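Local coordinates for mandelate racemase/muconate lactonizing enzyme family protein (Sorangium cellulosum, PDB 3S5S) that belongs to the mandelate racemase/muconate lactonizing enzyme family, in which an N-terminal capping domain adjoins a barrel domain of the enolase type, at residues T135-I140 with F321-T326; R161-K166 with A189-D194; L199-A204 with Q223-D228; A216-L221 with A240-A245; V268-M273 with L292-G297. All coordinates share one frame; numbering follows the deposited sequence.

Contact 1 (T135-I140 with F321-T326)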
# COMPACT_ATOMS: atom_id res chain seq x y z
N THR A 135 -18.19 -7.80 -10.62
CA THR A 135 -18.72 -8.75 -11.59
C THR A 135 -17.67 -9.81 -11.85
O THR A 135 -16.56 -9.48 -12.30
CB THR A 135 -19.11 -8.03 -12.86
OG1 THR A 135 -20.21 -7.19 -12.55
CG2 THR A 135 -19.57 -8.99 -13.96
N THR A 136 -18.00 -11.07 -11.54
CA THR A 136 -17.02 -12.18 -11.68
C THR A 136 -17.10 -12.93 -12.99
O THR A 136 -18.17 -13.09 -13.54
CB THR A 136 -17.06 -13.17 -10.43
OG1 THR A 136 -15.94 -14.07 -10.48
CG2 THR A 136 -18.40 -13.89 -10.27
N ASP A 137 -15.97 -13.38 -13.51
CA ASP A 137 -15.98 -14.41 -14.55
C ASP A 137 -16.32 -15.76 -13.89
O ASP A 137 -16.45 -15.83 -12.66
CB ASP A 137 -14.64 -14.47 -15.31
CG ASP A 137 -13.49 -14.99 -14.47
OD1 ASP A 137 -13.66 -15.85 -13.59
OD2 ASP A 137 -12.36 -14.55 -14.71
N ILE A 138 -16.46 -16.80 -14.69
CA ILE A 138 -16.63 -18.14 -14.19
C ILE A 138 -15.81 -19.04 -15.07
O ILE A 138 -15.52 -18.75 -16.23
CB ILE A 138 -18.11 -18.62 -14.18
CG1 ILE A 138 -18.28 -19.92 -13.33
CG2 ILE A 138 -18.66 -18.76 -15.63
CD1 ILE A 138 -19.71 -20.57 -13.38
N THR A 139 -15.41 -20.16 -14.50
CA THR A 139 -14.34 -20.90 -15.09
C THR A 139 -14.83 -22.20 -15.68
O THR A 139 -15.66 -22.87 -15.12
CB THR A 139 -13.11 -20.97 -14.12
OG1 THR A 139 -12.28 -22.07 -14.48
CG2 THR A 139 -13.53 -21.11 -12.73
N ILE A 140 -14.36 -22.49 -16.87
CA ILE A 140 -14.66 -23.74 -17.54
C ILE A 140 -13.43 -24.63 -17.46
O ILE A 140 -12.41 -24.43 -18.15
CB ILE A 140 -15.12 -23.52 -18.94
CG1 ILE A 140 -16.46 -22.77 -18.90
CG2 ILE A 140 -15.28 -24.86 -19.65
CD1 ILE A 140 -16.91 -22.19 -20.20
N PHE A 321 -10.18 -7.29 -14.06
CA PHE A 321 -10.62 -8.66 -14.13
C PHE A 321 -10.94 -9.07 -12.72
O PHE A 321 -10.17 -8.82 -11.77
CB PHE A 321 -9.54 -9.53 -14.74
CG PHE A 321 -9.27 -9.23 -16.20
CD1 PHE A 321 -8.20 -8.41 -16.58
CD2 PHE A 321 -10.10 -9.74 -17.21
CE1 PHE A 321 -7.95 -8.13 -17.93
CE2 PHE A 321 -9.85 -9.42 -18.57
CZ PHE A 321 -8.78 -8.62 -18.91
N VAL A 322 -12.10 -9.70 -12.57
CA VAL A 322 -12.45 -10.32 -11.34
C VAL A 322 -12.70 -11.83 -11.57
O VAL A 322 -13.56 -12.23 -12.36
CB VAL A 322 -13.68 -9.60 -10.78
CG1 VAL A 322 -14.12 -10.23 -9.47
CG2 VAL A 322 -13.38 -8.08 -10.64
N ASP A 323 -11.96 -12.66 -10.87
CA ASP A 323 -12.06 -14.10 -11.04
C ASP A 323 -12.24 -14.74 -9.67
O ASP A 323 -11.29 -15.37 -9.13
CB ASP A 323 -10.76 -14.61 -11.68
CG ASP A 323 -10.71 -16.14 -11.81
OD1 ASP A 323 -11.76 -16.80 -12.03
OD2 ASP A 323 -9.63 -16.69 -11.68
N LEU A 324 -13.45 -14.58 -9.10
CA LEU A 324 -13.78 -14.95 -7.72
C LEU A 324 -14.96 -15.93 -7.65
O LEU A 324 -16.00 -15.63 -7.05
CB LEU A 324 -14.13 -13.70 -6.92
CG LEU A 324 -12.96 -12.71 -6.79
CD1 LEU A 324 -13.41 -11.43 -6.03
CD2 LEU A 324 -11.65 -13.39 -6.18
N ASP A 325 -14.78 -17.09 -8.25
CA ASP A 325 -15.94 -17.91 -8.60
C ASP A 325 -15.94 -19.33 -7.96
O ASP A 325 -16.78 -20.15 -8.32
CB ASP A 325 -15.93 -18.09 -10.12
CG ASP A 325 -14.74 -18.92 -10.58
OD1 ASP A 325 -13.74 -18.97 -9.83
OD2 ASP A 325 -14.78 -19.53 -11.66
N THR A 326 -15.00 -19.59 -7.06
CA THR A 326 -14.81 -20.87 -6.42
C THR A 326 -15.99 -21.30 -5.50
O THR A 326 -16.33 -22.49 -5.48
CB THR A 326 -13.38 -21.02 -5.73
OG1 THR A 326 -13.22 -20.10 -4.65
CG2 THR A 326 -12.21 -20.75 -6.75
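Asp-137 and Val-322 carry the one backbone bond between these segments: Asp-137 N gives its hydrogen to Val-322 O at 2.9 Å, nearly straight (172°). Thr-136 supplies the second hydrogen bond. Its OG1, placed anti to the backbone N (chi1 -169°), turns to the loop and accepts from Leu-324 N at 2.9 Å, while donating to Asp-137 O within its own segment at 2.8 Å, in the carbonyl plane on a lone pair. The hydroxyl is therefore held from two directions, its rotation fixed.

The packing is carbon against backbone oxygen: Val-322 CB lies 3.3 Å from Thr-135 O, and Asp-325 CB 3.4 Å from Asp-137 O; how the Asp-325 carboxylate sits against Thr-139 is doubtful in the model.

The acids form the third group. OD1 of Asp-137 lies 2.6 Å from OD1 of Asp-323, the two carboxylate planes turned 52° apart. Asp-323 uses its other oxygen, OD2, for a salt bridge to Lys-164.

Strands 133-140 and 319-322 are the first and last staves of the barrel, so this is where its wall closes. The closure leans less on a strand ladder than on a threonine bridge and a buried cluster of acids, which makes the seam polar and places carboxyl groups beside Lys-164.

Contact 2 (R161-K166 with A189-D194)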
# COMPACT_ATOMS: atom_id res chain seq x y z
N ARG A 161 -20.62 -12.84 -18.76
CA ARG A 161 -20.05 -12.26 -19.97
C ARG A 161 -18.54 -12.53 -20.05
O ARG A 161 -17.91 -12.25 -21.09
CB ARG A 161 -20.31 -10.75 -20.00
CG ARG A 161 -21.81 -10.32 -20.24
CD ARG A 161 -22.01 -9.80 -21.69
NE ARG A 161 -23.42 -9.79 -22.12
CZ ARG A 161 -23.82 -9.97 -23.38
NH1 ARG A 161 -22.92 -10.16 -24.34
NH2 ARG A 161 -25.12 -9.94 -23.68
N ALA A 162 -17.96 -13.08 -19.00
CA ALA A 162 -16.54 -13.40 -19.05
C ALA A 162 -16.33 -14.86 -18.65
O ALA A 162 -16.82 -15.30 -17.61
CB ALA A 162 -15.73 -12.47 -18.17
N LEU A 163 -15.63 -15.61 -19.50
CA LEU A 163 -15.33 -17.00 -19.21
C LEU A 163 -13.83 -17.25 -19.21
O LEU A 163 -13.14 -16.89 -20.17
CB LEU A 163 -15.98 -17.89 -20.24
CG LEU A 163 -17.47 -17.65 -20.42
CD1 LEU A 163 -17.91 -18.47 -21.57
CD2 LEU A 163 -18.24 -18.00 -19.13
N LYS A 164 -13.36 -17.89 -18.14
CA LYS A 164 -12.00 -18.33 -17.99
C LYS A 164 -11.92 -19.81 -18.34
O LYS A 164 -12.52 -20.67 -17.68
CB LYS A 164 -11.56 -18.11 -16.55
CG LYS A 164 -10.20 -18.66 -16.16
CD LYS A 164 -9.69 -17.81 -14.99
CE LYS A 164 -8.57 -18.47 -14.18
NZ LYS A 164 -7.71 -17.45 -13.46
N VAL A 165 -11.16 -20.13 -19.37
CA VAL A 165 -11.10 -21.50 -19.82
C VAL A 165 -9.76 -22.06 -19.37
O VAL A 165 -8.72 -21.51 -19.74
CB VAL A 165 -11.29 -21.58 -21.37
CG1 VAL A 165 -11.06 -22.99 -21.89
CG2 VAL A 165 -12.67 -21.08 -21.75
N LYS A 166 -9.77 -23.11 -18.55
CA LYS A 166 -8.49 -23.75 -18.19
C LYS A 166 -7.96 -24.45 -19.43
O LYS A 166 -8.75 -24.86 -20.29
CB LYS A 166 -8.61 -24.70 -16.99
CG LYS A 166 -8.98 -23.99 -15.65
CD LYS A 166 -7.82 -23.38 -14.88
CE LYS A 166 -8.37 -22.31 -13.95
NZ LYS A 166 -7.47 -21.76 -12.87
N ALA A 189 -19.57 -13.87 -25.10
CA ALA A 189 -18.64 -13.96 -23.96
C ALA A 189 -17.16 -13.71 -24.30
O ALA A 189 -16.60 -14.23 -25.26
CB ALA A 189 -18.83 -15.24 -23.22
N SER A 190 -16.58 -12.84 -23.50
CA SER A 190 -15.15 -12.58 -23.46
C SER A 190 -14.45 -13.85 -22.95
O SER A 190 -14.98 -14.55 -22.07
CB SER A 190 -14.95 -11.48 -22.43
OG SER A 190 -14.17 -10.43 -22.94
N LEU A 191 -13.24 -14.14 -23.45
CA LEU A 191 -12.50 -15.31 -22.95
C LEU A 191 -11.17 -15.01 -22.25
O LEU A 191 -10.39 -14.18 -22.69
CB LEU A 191 -12.27 -16.30 -24.07
CG LEU A 191 -13.52 -16.91 -24.74
CD1 LEU A 191 -13.06 -17.94 -25.71
CD2 LEU A 191 -14.59 -17.53 -23.76
N ILE A 192 -10.93 -15.67 -21.13
CA ILE A 192 -9.60 -15.78 -20.55
C ILE A 192 -9.08 -17.24 -20.73
O ILE A 192 -9.65 -18.21 -20.19
CB ILE A 192 -9.60 -15.41 -19.05
CG1 ILE A 192 -9.74 -13.92 -18.85
CG2 ILE A 192 -8.30 -15.84 -18.38
CD1 ILE A 192 -10.51 -13.58 -17.59
N LEU A 193 -8.00 -17.40 -21.48
CA LEU A 193 -7.32 -18.68 -21.55
C LEU A 193 -6.25 -18.72 -20.46
O LEU A 193 -5.26 -17.97 -20.51
CB LEU A 193 -6.75 -18.91 -22.96
CG LEU A 193 -7.63 -18.55 -24.17
CD1 LEU A 193 -6.96 -18.91 -25.46
CD2 LEU A 193 -8.99 -19.22 -24.17
N ASP A 194 -6.50 -19.55 -19.45
CA ASP A 194 -5.57 -19.77 -18.34
C ASP A 194 -4.78 -21.05 -18.58
O ASP A 194 -5.36 -22.12 -18.72
CB ASP A 194 -6.35 -19.88 -17.02
CG ASP A 194 -5.44 -19.76 -15.78
OD1 ASP A 194 -4.21 -19.93 -15.87
OD2 ASP A 194 -5.98 -19.48 -14.67
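Lys-164 and Lys-166 converge on one carboxylate oxygen of Asp-194, a three-residue salt-bridge network at the end of a strand pair and the most distinctive feature here. Lys-164, extended beyond CG, brings NZ to 2.9 Å from Asp-194 OD2. Lys-166 bends at chi2 (-84°) and runs side by side with the aspartate, its NZ making a weaker bond of 3.3 Å to the same OD2. The exact place of that oxygen is less sure, because it crowds the Lys-164 chain in the model. Asp-194 OD1 is taken by Asn-196 N, and Lys-164 NZ is also paired with Asp-323 and Glu-222.

The backbones form a regular parallel ladder. Leu-163 N donates to Ser-190 O and Leu-163 O accepts from Ile-192 N at 2.7 Å; Val-165 N donates to Ile-192 O at 2.6 Å and Val-165 O accepts from Asp-194 N. On the same face as the lysines, Ile-192 CG2 rests against Lys-164 CG at 4.1 Å. The other face is apolar: Leu-163 touches Ala-189 CB through CD1 at 3.7 Å and Leu-191 CD2 through CB at 3.8 Å. Helix 175-185 packs on this side through Ile-179 and Ile-182, completing a beta-alpha-beta crossover of the enolase-type barrel.

Contact 3 (L199-A204 with Q223-D228)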
# COMPACT_ATOMS: atom_id res chain seq x y z
N LEU A 199 1.93 -24.82 -20.50
CA LEU A 199 2.13 -24.78 -21.93
C LEU A 199 3.59 -24.44 -22.25
O LEU A 199 4.45 -24.30 -21.36
CB LEU A 199 1.19 -23.77 -22.59
CG LEU A 199 -0.32 -23.99 -22.79
CD1 LEU A 199 -1.12 -24.07 -21.49
CD2 LEU A 199 -0.93 -22.89 -23.68
N THR A 200 3.85 -24.38 -23.55
CA THR A 200 5.03 -23.77 -24.14
C THR A 200 4.50 -22.47 -24.70
O THR A 200 3.28 -22.25 -24.70
CB THR A 200 5.61 -24.64 -25.30
OG1 THR A 200 4.56 -24.98 -26.21
CG2 THR A 200 6.29 -25.93 -24.76
N ALA A 201 5.39 -21.60 -25.16
CA ALA A 201 4.98 -20.37 -25.82
C ALA A 201 4.30 -20.73 -27.13
O ALA A 201 3.22 -20.23 -27.44
CB ALA A 201 6.17 -19.44 -26.03
N GLY A 202 4.96 -21.62 -27.89
CA GLY A 202 4.52 -22.01 -29.23
C GLY A 202 3.03 -22.31 -29.25
O GLY A 202 2.27 -21.67 -29.97
N GLU A 203 2.63 -23.28 -28.44
CA GLU A 203 1.24 -23.61 -28.25
C GLU A 203 0.40 -22.37 -27.91
O GLU A 203 -0.60 -22.07 -28.60
CB GLU A 203 1.09 -24.70 -27.17
CG GLU A 203 1.84 -26.00 -27.49
CD GLU A 203 2.13 -26.91 -26.27
OE1 GLU A 203 2.76 -27.97 -26.50
OE2 GLU A 203 1.74 -26.59 -25.10
N ALA A 204 0.81 -21.63 -26.88
CA ALA A 204 0.03 -20.50 -26.37
C ALA A 204 -0.39 -19.57 -27.49
O ALA A 204 -1.58 -19.35 -27.70
CB ALA A 204 0.81 -19.74 -25.30
N GLN A 223 -0.85 -16.46 -17.74
CA GLN A 223 0.31 -17.30 -17.43
C GLN A 223 0.45 -18.57 -18.29
O GLN A 223 0.43 -19.69 -17.77
CB GLN A 223 0.25 -17.72 -15.95
CG GLN A 223 1.50 -18.43 -15.51
CD GLN A 223 2.61 -17.47 -15.24
OE1 GLN A 223 2.38 -16.38 -14.70
NE2 GLN A 223 3.83 -17.85 -15.60
N PRO A 224 0.61 -18.41 -19.61
CA PRO A 224 0.61 -19.62 -20.41
C PRO A 224 1.82 -20.51 -20.19
O PRO A 224 1.72 -21.73 -20.32
CB PRO A 224 0.63 -19.10 -21.85
CG PRO A 224 1.27 -17.81 -21.78
CD PRO A 224 1.01 -17.22 -20.39
N VAL A 225 2.97 -19.91 -19.90
CA VAL A 225 4.20 -20.65 -19.69
C VAL A 225 4.60 -20.69 -18.21
O VAL A 225 4.02 -19.99 -17.40
CB VAL A 225 5.35 -20.13 -20.55
CG1 VAL A 225 5.03 -20.34 -22.03
CG2 VAL A 225 5.64 -18.68 -20.24
N PRO A 226 5.57 -21.56 -17.86
CA PRO A 226 5.94 -21.69 -16.44
C PRO A 226 6.61 -20.43 -15.90
O PRO A 226 7.23 -19.67 -16.65
CB PRO A 226 6.93 -22.87 -16.42
CG PRO A 226 6.91 -23.50 -17.84
CD PRO A 226 6.36 -22.45 -18.76
N ARG A 227 6.54 -20.30 -14.57
CA ARG A 227 7.14 -19.21 -13.82
C ARG A 227 8.58 -18.86 -14.19
O ARG A 227 8.93 -17.68 -14.19
CB ARG A 227 7.05 -19.46 -12.33
CG ARG A 227 7.55 -18.29 -11.53
CD ARG A 227 7.58 -18.52 -10.05
NE ARG A 227 8.64 -17.71 -9.45
CZ ARG A 227 8.48 -16.50 -8.90
NH1 ARG A 227 7.28 -15.93 -8.84
NH2 ARG A 227 9.53 -15.86 -8.39
N ASP A 228 9.44 -19.83 -14.49
CA ASP A 228 10.81 -19.42 -14.77
C ASP A 228 11.19 -19.57 -16.26
O ASP A 228 12.36 -19.72 -16.60
CB ASP A 228 11.83 -19.97 -13.73
CG ASP A 228 11.88 -19.10 -12.39
OD1 ASP A 228 10.86 -18.53 -11.96
OD2 ASP A 228 12.95 -18.98 -11.76
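Ala-204 and Pro-224 make the tight apolar part of this contact, methyl CB against ring CB at 3.5 Å. Beside them Leu-199 closes on the proline carbonyl: its CB is 3.1 Å from Pro-224 O, and Leu-199 N gives that same oxygen a weak, strongly bent bond (129°). Val-225 adds a third close point. With CG1 anti to the carbonyl carbon (chi1 -64°), this methyl presses on the first turn of the helix, 3.4 Å from Ala-201 N and 3.5 Å from Thr-200 C. Met-233 of helix 230-239 meets both Pro-224 and Val-225, so this side of the contact is buried.

Toward solvent the packing thins. Pro-226 offers little more than CD, 3.7 Å from Leu-199 O, and Thr-200 lies exposed with CB turned from the loop. What orders that side is internal: Glu-203 N donates to Thr-200 OG1 and Thr-200 N to Glu-203 OE2, both weak bonds of 3.4 Å. The loop has its own brace, since Gln-223 NE2 points in its amide plane to Val-225 O at 2.8 Å, while its OE1 accepts from Asp-247 N and Ser-249 N.

A capping box thus opens helix 201-213, and the proline-bearing loop after strand 217-222 packs against it: two neighbouring beta-alpha connections meeting at the C-terminal end of the barrel strands.

Contact 4 (A216-L221 with A240-A245)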
# COMPACT_ATOMS: atom_id res chain seq x y z
N ALA A 216 -13.74 -15.16 -31.65
CA ALA A 216 -13.79 -15.05 -30.19
C ALA A 216 -13.02 -13.83 -29.72
O ALA A 216 -11.92 -13.50 -30.22
CB ALA A 216 -13.28 -16.32 -29.52
N ASP A 217 -13.62 -13.14 -28.75
CA ASP A 217 -12.95 -12.05 -28.10
C ASP A 217 -12.14 -12.65 -26.93
O ASP A 217 -12.63 -12.80 -25.80
CB ASP A 217 -14.01 -11.00 -27.73
CG ASP A 217 -13.52 -9.93 -26.76
OD1 ASP A 217 -12.37 -9.45 -26.85
OD2 ASP A 217 -14.31 -9.57 -25.87
N VAL A 218 -10.91 -13.03 -27.23
CA VAL A 218 -9.95 -13.40 -26.18
C VAL A 218 -9.50 -12.13 -25.50
O VAL A 218 -8.84 -11.29 -26.08
CB VAL A 218 -8.70 -14.19 -26.76
CG1 VAL A 218 -7.64 -14.43 -25.66
CG2 VAL A 218 -9.13 -15.49 -27.39
N ALA A 219 -9.91 -11.96 -24.26
CA ALA A 219 -9.63 -10.73 -23.53
C ALA A 219 -8.30 -10.81 -22.75
O ALA A 219 -7.73 -9.78 -22.38
CB ALA A 219 -10.78 -10.44 -22.58
N LEU A 220 -7.81 -12.03 -22.50
CA LEU A 220 -6.61 -12.20 -21.71
C LEU A 220 -6.01 -13.58 -21.92
O LEU A 220 -6.75 -14.57 -21.97
CB LEU A 220 -6.95 -12.00 -20.23
CG LEU A 220 -5.83 -12.00 -19.20
CD1 LEU A 220 -4.93 -10.78 -19.38
CD2 LEU A 220 -6.42 -12.04 -17.78
N LEU A 221 -4.68 -13.66 -22.06
CA LEU A 221 -3.98 -14.92 -21.96
C LEU A 221 -3.22 -15.00 -20.64
O LEU A 221 -2.19 -14.37 -20.49
CB LEU A 221 -3.01 -15.07 -23.10
CG LEU A 221 -2.08 -16.28 -23.11
CD1 LEU A 221 -2.78 -17.62 -23.29
CD2 LEU A 221 -1.13 -16.07 -24.25
N ALA A 240 1.39 -12.05 -28.93
CA ALA A 240 0.01 -12.49 -28.76
C ALA A 240 -1.06 -11.55 -29.39
O ALA A 240 -2.00 -12.03 -30.03
CB ALA A 240 -0.30 -12.79 -27.32
N GLY A 241 -0.91 -10.24 -29.21
CA GLY A 241 -1.91 -9.30 -29.73
C GLY A 241 -3.06 -9.04 -28.76
O GLY A 241 -3.94 -8.24 -29.06
N VAL A 242 -3.00 -9.71 -27.59
CA VAL A 242 -3.93 -9.56 -26.48
C VAL A 242 -3.17 -9.40 -25.15
O VAL A 242 -1.95 -9.62 -25.08
CB VAL A 242 -4.90 -10.77 -26.38
CG1 VAL A 242 -5.51 -11.07 -27.74
CG2 VAL A 242 -4.20 -12.00 -25.88
N ASP A 243 -3.88 -8.97 -24.10
CA ASP A 243 -3.30 -8.82 -22.75
C ASP A 243 -2.80 -10.16 -22.20
O ASP A 243 -3.43 -11.22 -22.41
CB ASP A 243 -4.35 -8.23 -21.79
CG ASP A 243 -4.53 -6.71 -21.95
OD1 ASP A 243 -3.51 -5.98 -21.85
OD2 ASP A 243 -5.69 -6.26 -22.13
N VAL A 244 -1.66 -10.13 -21.53
CA VAL A 244 -1.14 -11.33 -20.89
C VAL A 244 -1.07 -11.11 -19.37
O VAL A 244 -0.61 -10.07 -18.93
CB VAL A 244 0.22 -11.66 -21.49
CG1 VAL A 244 1.05 -12.63 -20.59
CG2 VAL A 244 0.02 -12.21 -22.90
N ALA A 245 -1.53 -12.08 -18.56
CA ALA A 245 -1.49 -11.91 -17.09
C ALA A 245 -0.37 -12.72 -16.50
O ALA A 245 -0.16 -13.85 -16.93
CB ALA A 245 -2.79 -12.33 -16.46
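Leu-220 and Leu-221 meet Asp-243 around its peptide carbonyl, the flat group at the middle of this contact. Leu-221 N comes in almost straight in front of Asp-243 O (2.8 Å, 171° at the hydrogen), and Leu-220 CD1 reaches the same oxygen at 3.4 Å. The Leu-221 carbonyl is approached differently. Ala-245 N donates to Leu-221 O at 3.1 Å from above the carbonyl plane, 43° out of it and off the lone pairs, while Val-244 CA-H closes on the oxygen as well. The flat carboxylate of Asp-243 stands apart from this pairing, its OD1 bonded to Thr-266 OG1; the part of that side chain that touches is CB, 3.6 Å from Leu-220 CD1, the two side chains crossing at about a right angle.

These two backbone bonds form a short parallel pairing, Leu-221 beside Val-244, between strands 217-222 and 244-246. Helix 230-239 connects them, making one beta-alpha-beta unit of the barrel.

Leu-220 and Leu-221 send their side chains to opposite faces. Leu-220, with CG anti to the backbone N (chi1 -174°), puts CD2 3.9 Å from Ala-245 CB; it faces the barrel interior and also touches Ile-192. Leu-221 CB lies 4.2 Å from Val-244 CG2 on the helix-covered face, where Val-236 meets both residues. Farther back, where the backbones have diverged, the valines carry on the contact: Val-242 CG1 lies 3.7 Å from Val-218 O, and Val-242 CG2 is 4.2 Å from Val-218 CG1.

Contact 5 (V268-M273 with L292-G297)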
# COMPACT_ATOMS: atom_id res chain seq x y z
N VAL A 268 -1.56 -8.21 -13.98
CA VAL A 268 -1.18 -9.04 -12.83
C VAL A 268 -2.41 -9.64 -12.12
O VAL A 268 -3.36 -8.94 -11.78
CB VAL A 268 -0.28 -8.24 -11.80
CG1 VAL A 268 -0.33 -8.86 -10.49
CG2 VAL A 268 1.15 -8.25 -12.25
N ASN A 269 -2.35 -10.95 -11.89
CA ASN A 269 -3.32 -11.65 -11.06
C ASN A 269 -2.86 -11.64 -9.59
O ASN A 269 -1.90 -12.30 -9.22
CB ASN A 269 -3.48 -13.08 -11.58
CG ASN A 269 -4.62 -13.81 -10.87
OD1 ASN A 269 -5.05 -13.38 -9.79
ND2 ASN A 269 -5.12 -14.92 -11.48
N ILE A 270 -3.52 -10.84 -8.78
CA ILE A 270 -3.21 -10.69 -7.37
C ILE A 270 -4.08 -11.66 -6.61
O ILE A 270 -5.30 -11.71 -6.81
CB ILE A 270 -3.57 -9.23 -6.91
CG1 ILE A 270 -2.80 -8.19 -7.72
CG2 ILE A 270 -3.31 -9.01 -5.46
CD1 ILE A 270 -3.22 -6.71 -7.42
N LYS A 271 -3.46 -12.41 -5.70
CA LYS A 271 -4.22 -13.28 -4.78
C LYS A 271 -3.77 -13.00 -3.37
O LYS A 271 -2.57 -12.98 -3.13
CB LYS A 271 -3.97 -14.75 -5.10
CG LYS A 271 -4.37 -15.09 -6.53
CD LYS A 271 -4.24 -16.53 -6.79
CE LYS A 271 -4.04 -16.68 -8.24
NZ LYS A 271 -4.21 -18.10 -8.61
N LEU A 272 -4.71 -12.84 -2.44
CA LEU A 272 -4.36 -12.66 -1.03
C LEU A 272 -3.54 -13.85 -0.51
O LEU A 272 -2.65 -13.68 0.35
CB LEU A 272 -5.61 -12.43 -0.18
CG LEU A 272 -6.45 -11.21 -0.58
CD1 LEU A 272 -7.41 -10.80 0.54
CD2 LEU A 272 -5.58 -10.05 -0.95
N MET A 273 -3.79 -15.02 -1.10
CA MET A 273 -3.33 -16.30 -0.59
C MET A 273 -1.91 -16.67 -0.99
O MET A 273 -1.34 -17.59 -0.38
CB MET A 273 -4.27 -17.43 -1.00
CG MET A 273 -4.15 -18.66 -0.06
SD MET A 273 -5.00 -18.49 1.51
CE MET A 273 -6.54 -17.90 0.86
N LEU A 292 0.42 -1.71 -15.23
CA LEU A 292 -0.16 -3.02 -15.42
C LEU A 292 -1.65 -3.01 -15.03
O LEU A 292 -2.04 -2.36 -14.07
CB LEU A 292 0.58 -4.05 -14.56
CG LEU A 292 2.08 -4.24 -14.86
CD1 LEU A 292 2.64 -5.28 -13.94
CD2 LEU A 292 2.36 -4.65 -16.33
N GLY A 293 -2.48 -3.73 -15.79
CA GLY A 293 -3.85 -3.96 -15.36
C GLY A 293 -3.88 -4.85 -14.12
O GLY A 293 -2.95 -5.61 -13.88
N LEU A 294 -4.93 -4.75 -13.34
CA LEU A 294 -5.09 -5.55 -12.16
C LEU A 294 -6.18 -6.60 -12.32
O LEU A 294 -7.31 -6.30 -12.78
CB LEU A 294 -5.40 -4.67 -10.94
CG LEU A 294 -4.45 -3.49 -10.70
CD1 LEU A 294 -4.92 -2.69 -9.52
CD2 LEU A 294 -3.17 -4.08 -10.35
N MET A 295 -5.85 -7.82 -11.88
CA MET A 295 -6.81 -8.93 -11.81
C MET A 295 -6.85 -9.39 -10.36
O MET A 295 -5.83 -9.41 -9.69
CB MET A 295 -6.36 -10.05 -12.75
CG MET A 295 -7.24 -11.31 -12.82
SD MET A 295 -6.62 -12.50 -13.99
CE MET A 295 -7.54 -13.85 -13.44
N ILE A 296 -8.03 -9.66 -9.83
CA ILE A 296 -8.14 -10.21 -8.46
C ILE A 296 -8.57 -11.68 -8.65
O ILE A 296 -9.54 -11.96 -9.35
CB ILE A 296 -9.14 -9.40 -7.58
CG1 ILE A 296 -9.22 -9.94 -6.13
CG2 ILE A 296 -10.54 -9.38 -8.20
CD1 ILE A 296 -7.94 -9.89 -5.32
N GLY A 297 -7.80 -12.61 -8.11
CA GLY A 297 -8.02 -14.03 -8.37
C GLY A 297 -8.02 -14.76 -7.05
O GLY A 297 -8.23 -14.14 -6.00
O HOH W 1 -7.05 -12.84 -3.74
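Val-268 and Ile-270 bond strand 268-270 in parallel to strand 293-296, the axes of these short segments 4.6 Å apart at closest approach and 34° apart in direction: Val-268 N bonds to Gly-293 O, Met-295 N to Val-268 O, Ile-270 N to Met-295 O and Gly-297 N to Ile-270 O. With helix 272-289 between them, the strands make a beta-alpha-beta unit of the enolase-type barrel.

On one face Asn-269 meets Met-295. The methionine chain, fully extended from the backbone (chi1 -180°), crosses the amide and sets CE 3.3 Å from Asn-269 ND2, with SD 3.9 Å from Asn-269 CG. That ND2 donates to Glu-222, which would fix how the amide is turned. The opposite face is aliphatic: Val-268 CG2 touches Leu-292 CD1 at 3.7 Å, and Ile-270 CD1 lies 3.9 Å from Leu-294 CD2, with Ile-283 of the connecting helix against Ile-270.

Past the ladder Lys-271 lays CG along the bare backbone of Gly-297, 3.7 Å from its C, and sends NZ to a salt bridge with Asp-247. Beside it a water bridges the two segments, accepting from Leu-272 N at 2.7 Å and donating to Gly-297 O at 2.9 Å.

Contacts 2, 4 and 5 are parallel strand pairings in one barrel sheet, following one another along the chain; contact 1 joins strands 133-140 and 319-322 and so spans all the others in sequence, bringing the two ends of the barrel wall together. Contact 3 alternates with contact 4 along the chain; it joins the chain after strand 190-194 of contact 2 to the chain after strand 217-222 of contact 4. Contacts 1 and 2 are close, 9 Å between centres, their strands 133-140 and 162-166 being sheet neighbours; contacts 1 and 3 are farthest, about 22 Å between centres. Lys-164 also approaches Met-295 of contact 5, so side chains from separate strands meet in a common interior.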